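Side-chain contacts in beta-glucosidase (Saccharopolyspora erythraea D, PDB 5M6G), which probably hydrolyses terminal, non-reducing beta-D-glucosyl residues to release beta-D-glucose, as a member of glycosyl hydrolase family 3: residues G198-S201 against E202-S205; A230-Y233 against V234-G238. All coordinates share one frame; numbering follows the deposited sequence.

Interaction 1: residues G198-S201 against E202-S205. With MG (magnesium ion), chain D.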
ATOM      1  N   GLY A 198      -6.890   3.362  -8.937  1.00 12.86           N
ATOM      2  CA  GLY A 198      -7.994   4.005  -9.627  1.00 10.92           C
ATOM      3  C   GLY A 198      -9.183   3.083  -9.734  1.00 16.65           C
ATOM      4  O   GLY A 198      -9.118   1.895  -9.421  1.00 15.11           O
ATOM      5  N   GLU A 199     -10.291   3.663 -10.192  1.00 15.72           N
ATOM      6  CA  GLU A 199     -11.547   2.931 -10.278  1.00 17.90           C
ATOM      7  C   GLU A 199     -11.654   2.072 -11.530  1.00 15.09           C
ATOM      8  O   GLU A 199     -12.572   1.250 -11.619  1.00 13.84           O
ATOM      9  CB  GLU A 199     -12.727   3.909 -10.240  1.00 16.29           C
ATOM     10  CG  GLU A 199     -12.925   4.650 -11.545  1.00 13.50           C
ATOM     11  CD  GLU A 199     -14.005   5.718 -11.463  1.00 17.92           C
ATOM     12  OE1 GLU A 199     -14.381   6.104 -10.337  1.00 12.92           O
ATOM     13  OE2 GLU A 199     -14.468   6.169 -12.532  1.00 15.83           O
ATOM     14  N   LYS A 200     -10.771   2.256 -12.508  1.00 16.15           N
ATOM     15  CA  LYS A 200     -10.829   1.508 -13.755  1.00 13.65           C
ATOM     16  C   LYS A 200      -9.730   0.462 -13.778  1.00 21.05           C
ATOM     17  O   LYS A 200      -8.589   0.739 -13.395  1.00 17.81           O
ATOM     18  CB  LYS A 200     -10.696   2.425 -14.967  1.00 20.26           C
ATOM     19  CG  LYS A 200     -11.832   3.422 -15.086  1.00 19.29           C
ATOM     20  CD  LYS A 200     -11.642   4.343 -16.276  1.00 30.40           C
ATOM     21  CE  LYS A 200     -11.868   3.621 -17.584  1.00 31.86           C
ATOM     22  NZ  LYS A 200     -13.271   3.789 -18.020  1.00 30.75           N
ATOM     23  N   SER A 201     -10.082  -0.743 -14.233  1.00 19.36           N
ATOM     24  CA  SER A 201      -9.095  -1.815 -14.310  1.00 16.58           C
ATOM     25  C   SER A 201      -7.861  -1.396 -15.100  1.00 17.28           C
ATOM     26  O   SER A 201      -6.757  -1.852 -14.791  1.00 20.72           O
ATOM     27  CB  SER A 201      -9.724  -3.067 -14.935  1.00 19.49           C
ATOM     28  OG  SER A 201     -10.061  -2.804 -16.276  1.00 30.56           O
ATOM     29  N   GLU A 202      -8.032  -0.551 -16.130  1.00 22.81           N
ATOM     30  CA  GLU A 202      -6.892   0.048 -16.825  0.56 26.25           C
ATOM     31  C   GLU A 202      -5.916   0.683 -15.843  1.00 27.13           C
ATOM     32  O   GLU A 202      -4.698   0.516 -15.960  1.00 32.42           O
ATOM     33  CB  GLU A 202      -7.388   1.105 -17.825  0.56 30.58           C
ATOM     34  CG  GLU A 202      -6.442   2.309 -17.995  0.56 33.45           C
ATOM     35  CD  GLU A 202      -7.149   3.671 -17.927  0.56 33.70           C
ATOM     36  OE1 GLU A 202      -8.282   3.802 -18.433  0.56 34.13           O
ATOM     37  OE2 GLU A 202      -6.561   4.618 -17.363  0.56 33.81           O
ATOM     38  N   ASN A 203      -6.442   1.449 -14.885  1.00 29.12           N
ATOM     39  CA  ASN A 203      -5.588   2.181 -13.958  1.00 32.24           C
ATOM     40  C   ASN A 203      -4.669   1.222 -13.225  1.00 26.44           C
ATOM     41  O   ASN A 203      -3.441   1.280 -13.362  1.00 21.43           O
ATOM     42  CB  ASN A 203      -6.440   2.984 -12.958  1.00 28.92           C
ATOM     43  CG  ASN A 203      -7.248   4.106 -13.617  1.00 34.83           C
ATOM     44  OD1 ASN A 203      -6.793   4.724 -14.582  1.00 47.41           O
ATOM     45  ND2 ASN A 203      -8.447   4.392 -13.075  1.00 18.02           N
ATOM     46  N   ALA A 204      -5.260   0.309 -12.455  1.00 22.77           N
ATOM     47  CA  ALA A 204      -4.461  -0.605 -11.654  1.00 24.04           C
ATOM     48  C   ALA A 204      -3.569  -1.470 -12.528  1.00 19.14           C
ATOM     49  O   ALA A 204      -2.404  -1.689 -12.197  1.00 19.66           O
ATOM     50  CB  ALA A 204      -5.374  -1.473 -10.787  1.00 25.58           C
ATOM     51  N   SER A 205      -4.096  -1.981 -13.648  1.00 21.45           N
ATOM     52  CA  SER A 205      -3.293  -2.861 -14.496  1.00 17.49           C
ATOM     53  C   SER A 205      -2.028  -2.161 -14.982  1.00 17.39           C
ATOM     54  O   SER A 205      -0.932  -2.737 -14.945  1.00 20.01           O
ATOM     55  CB  SER A 205      -4.119  -3.353 -15.685  1.00 19.09           C
ATOM     56  OG  SER A 205      -5.174  -4.187 -15.254  1.00 19.50           O
TER
HETATM   57 MG    MG D 703     -15.458   5.442  -8.590  1.00 21.49          MG
HETATM   58  O   HOH W   1     -14.299   4.594  -6.915  1.00 19.02           O
HETATM   59  O   HOH W   2     -15.398   7.459  -7.515  1.00 12.72           O

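Interaction 2: residues A230-Y233 against V234-G238. With SOR (sorbitol), chain L.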
ATOM      1  N   ALA A 230       0.779  -8.938  -5.169  1.00 12.14           N
ATOM      2  CA  ALA A 230      -0.479  -8.420  -5.697  1.00  9.62           C
ATOM      3  C   ALA A 230      -1.577  -8.690  -4.673  1.00 12.71           C
ATOM      4  O   ALA A 230      -1.797  -9.842  -4.284  1.00 12.88           O
ATOM      5  CB  ALA A 230      -0.809  -9.052  -7.048  1.00 13.93           C
ATOM      6  N   LYS A 231      -2.251  -7.632  -4.218  1.00 14.30           N
ATOM      7  CA  LYS A 231      -3.305  -7.767  -3.206  1.00 11.85           C
ATOM      8  C   LYS A 231      -4.473  -6.808  -3.493  1.00 11.98           C
ATOM      9  O   LYS A 231      -4.300  -5.825  -4.212  1.00 13.07           O
ATOM     10  CB  LYS A 231      -2.738  -7.502  -1.802  1.00 10.80           C
ATOM     11  CG  LYS A 231      -2.388  -6.043  -1.512  1.00 13.93           C
ATOM     12  CD  LYS A 231      -1.629  -5.899  -0.175  1.00 11.51           C
ATOM     13  CE  LYS A 231      -1.544  -4.412   0.257  1.00 14.49           C
ATOM     14  NZ  LYS A 231      -0.874  -4.271   1.593  1.00 13.98           N
ATOM     15  N   HIS A 232      -5.660  -7.070  -2.948  1.00 12.14           N
ATOM     16  CA  HIS A 232      -6.023  -8.312  -2.281  1.00 10.62           C
ATOM     17  C   HIS A 232      -6.950  -9.111  -3.206  1.00 11.99           C
ATOM     18  O   HIS A 232      -7.965  -8.598  -3.687  1.00 16.54           O
ATOM     19  CB  HIS A 232      -6.719  -8.044  -0.948  1.00 13.00           C
ATOM     20  CG  HIS A 232      -6.013  -7.050  -0.079  1.00 15.52           C
ATOM     21  ND1 HIS A 232      -6.117  -5.687  -0.268  1.00 14.72           N
ATOM     22  CD2 HIS A 232      -5.203  -7.219   0.994  1.00 17.58           C
ATOM     23  CE1 HIS A 232      -5.393  -5.060   0.645  1.00 18.71           C
ATOM     24  NE2 HIS A 232      -4.833  -5.966   1.426  1.00 18.92           N
ATOM     25  N   TYR A 233      -6.593 -10.370  -3.439  1.00 13.43           N
ATOM     26  CA  TYR A 233      -7.292 -11.246  -4.372  1.00  9.85           C
ATOM     27  C   TYR A 233      -8.574 -11.817  -3.767  1.00 12.04           C
ATOM     28  O   TYR A 233      -8.493 -12.516  -2.762  1.00 11.41           O
ATOM     29  CB  TYR A 233      -6.345 -12.399  -4.780  1.00 10.74           C
ATOM     30  CG  TYR A 233      -6.926 -13.304  -5.838  1.00 12.58           C
ATOM     31  CD1 TYR A 233      -6.767 -13.009  -7.185  1.00 14.87           C
ATOM     32  CD2 TYR A 233      -7.657 -14.436  -5.493  1.00  9.28           C
ATOM     33  CE1 TYR A 233      -7.326 -13.818  -8.171  1.00 13.70           C
ATOM     34  CE2 TYR A 233      -8.229 -15.254  -6.478  1.00 10.27           C
ATOM     35  CZ  TYR A 233      -8.048 -14.935  -7.812  1.00 13.97           C
ATOM     36  OH  TYR A 233      -8.581 -15.713  -8.813  1.00 15.02           O
ATOM     37  N   VAL A 234      -9.757 -11.546  -4.337  1.00 12.95           N
ATOM     38  CA  VAL A 234      -9.977 -10.626  -5.454  1.00 10.35           C
ATOM     39  C   VAL A 234     -11.325  -9.950  -5.217  1.00 13.56           C
ATOM     40  O   VAL A 234     -12.231 -10.546  -4.631  1.00 14.63           O
ATOM     41  CB  VAL A 234      -9.928 -11.346  -6.838  1.00 17.55           C
ATOM     42  CG1 VAL A 234     -10.897 -12.532  -6.884  1.00 10.99           C
ATOM     43  CG2 VAL A 234     -10.200 -10.367  -7.994  1.00 12.43           C
ATOM     44  N   GLY A 235     -11.446  -8.696  -5.645  1.00 16.98           N
ATOM     45  CA  GLY A 235     -12.679  -7.948  -5.478  1.00 16.51           C
ATOM     46  C   GLY A 235     -12.742  -7.072  -4.251  1.00 18.02           C
ATOM     47  O   GLY A 235     -13.839  -6.640  -3.877  1.00 16.33           O
ATOM     48  N   ASP A 236     -11.603  -6.802  -3.598  1.00 14.04           N
ATOM     49  CA  ASP A 236     -11.641  -6.005  -2.375  1.00 13.93           C
ATOM     50  C   ASP A 236     -12.200  -4.599  -2.628  1.00 15.37           C
ATOM     51  O   ASP A 236     -12.823  -4.015  -1.738  1.00 16.45           O
ATOM     52  CB  ASP A 236     -10.244  -5.955  -1.730  1.00 13.25           C
ATOM     53  CG  ASP A 236      -9.137  -5.549  -2.704  1.00 15.66           C
ATOM     54  OD1 ASP A 236      -9.340  -5.582  -3.935  1.00 15.60           O
ATOM     55  OD2 ASP A 236      -8.040  -5.207  -2.227  1.00 21.57           O
ATOM     56  N   GLY A 237     -12.038  -4.060  -3.840  1.00 15.72           N
ATOM     57  CA  GLY A 237     -12.586  -2.750  -4.174  1.00 12.83           C
ATOM     58  C   GLY A 237     -14.045  -2.754  -4.569  1.00 14.72           C
ATOM     59  O   GLY A 237     -14.629  -1.698  -4.848  1.00 13.71           O
ATOM     60  N   GLY A 238     -14.665  -3.934  -4.604  1.00 14.80           N
ATOM     61  CA  GLY A 238     -16.031  -4.060  -5.067  1.00 14.65           C
ATOM     62  C   GLY A 238     -17.071  -4.321  -4.004  1.00 18.28           C
ATOM     63  O   GLY A 238     -18.222  -4.619  -4.355  1.00 17.58           O
TER
HETATM   64  C1  SOR L 711      -3.059  -5.826   3.999  1.00 25.88           C
HETATM   65  C2  SOR L 711      -1.823  -5.720   4.876  1.00 38.96           C
HETATM   66  C3  SOR L 711      -2.163  -6.235   6.272  1.00 43.25           C
HETATM   67  C4  SOR L 711      -1.093  -5.832   7.282  1.00 31.59           C
HETATM   68  C5  SOR L 711      -1.610  -5.810   8.724  1.00 40.79           C
HETATM   69  C6  SOR L 711      -0.593  -5.061   9.581  1.00 25.74           C
HETATM   70  O1  SOR L 711      -2.988  -4.913   2.931  1.00 22.27           O
HETATM   71  O2  SOR L 711      -0.771  -6.484   4.314  1.00 26.60           O
HETATM   72  O3  SOR L 711      -2.260  -7.634   6.214  1.00 35.74           O
HETATM   73  O4  SOR L 711       0.008  -6.712   7.188  1.00 40.21           O
HETATM   74  O5  SOR L 711      -2.889  -5.197   8.825  1.00 37.75           O
HETATM   75  O6  SOR L 711      -1.176  -4.662  10.804  1.00 35.41           O

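Interaction 1: residues G198-S201 against E202-S205
Two serines four residues apart meet because S205 swings OG beside its own backbone N, anti to the carbonyl carbon (chi1 -66°), which sets the hydroxyl back against the preceding turn at the N-terminal start of helix 201-206. There S205 OG donates to S201 O at 2.9 Å, reaching it from well above the carbonyl plane. The same S201 O also accepts the helical bond from S205 N, so one carbonyl is gripped by the backbone N-H and the side chain of a single residue. K200 occupies the N-cap position, and its carbonyl takes two weak bonds, from N203 N and A204 N. The K200 chain is bent near its end, and its ammonium forms a salt bridge with D598. At G198 the backbone passes close to the helix, with G198 CA 3.8 Å from N203 CB. E199 turns the other way: its chain runs extended beyond CG to a magnesium ion, whose ligands also include I596 O, N597 OD1 and two waters. T586 OG1 and D598 N hold E199 OE2, while E199 OE1 bonds the magnesium at 2.2 Å.

Interaction 2: residues A230-Y233 against V234-G238
H232 and D236 are joined through one carboxylate oxygen that accepts twice: D236 OD2 takes H232 ND1 at 2.8 Å and the backbone H232 N at 3.1 Å. The ring donor arrives on the anti side of the carboxylate, and D236 OD2 lies almost in the imidazole plane, whereas the backbone donor comes from above the carboxylate plane. Ring and carboxylate are turned 73° apart. The two bonds hold the carboxylate, and the ND1 bond steadies the ring, whose NE2 hydrogen-bonds sorbitol O1 at 2.6 Å. K231 lies against the same ring, its CG over one face, and its extended chain brings K231 NZ to within 2.6 Å of sorbitol O1; F178 O is a second acceptor for this ammonium. Farther out, V234 CB sits over one face of the Y233 phenol in a CH-pi contact, 3.7 Å from the ring centroid. F263 meets the Y233 ring edge-to-face, while Y233 OH bonds L292 O. Cis peptides precede both H232 and V234, and the chain turns a corner at H232. Such a Lys-His pair at a bend in the strand, backed by a carboxylate, is consistent with the sugar-binding pocket of family 3 glycosidases.

Overall arrangement
Along the chain the two contacts come in series, neither nested nor crossed, and both belong to the family 3 N-terminal domain. Interaction 1 closes first, where the loop after strand 176-177 enters helix 201-206; through its magnesium ion and salt bridge it ties that loop to residues 596-598. The chain then passes through helix 209-215 to strand 229-233. Interaction 2 closes the turn that follows this strand, joining it to the loop leading to strand 247-248, and faces the sorbitol pocket. The two do not touch, their nearest atoms being about 8 Å apart, but helix 261-268 packs against both. Together they place a metal ligand and two pocket residues on short local turns.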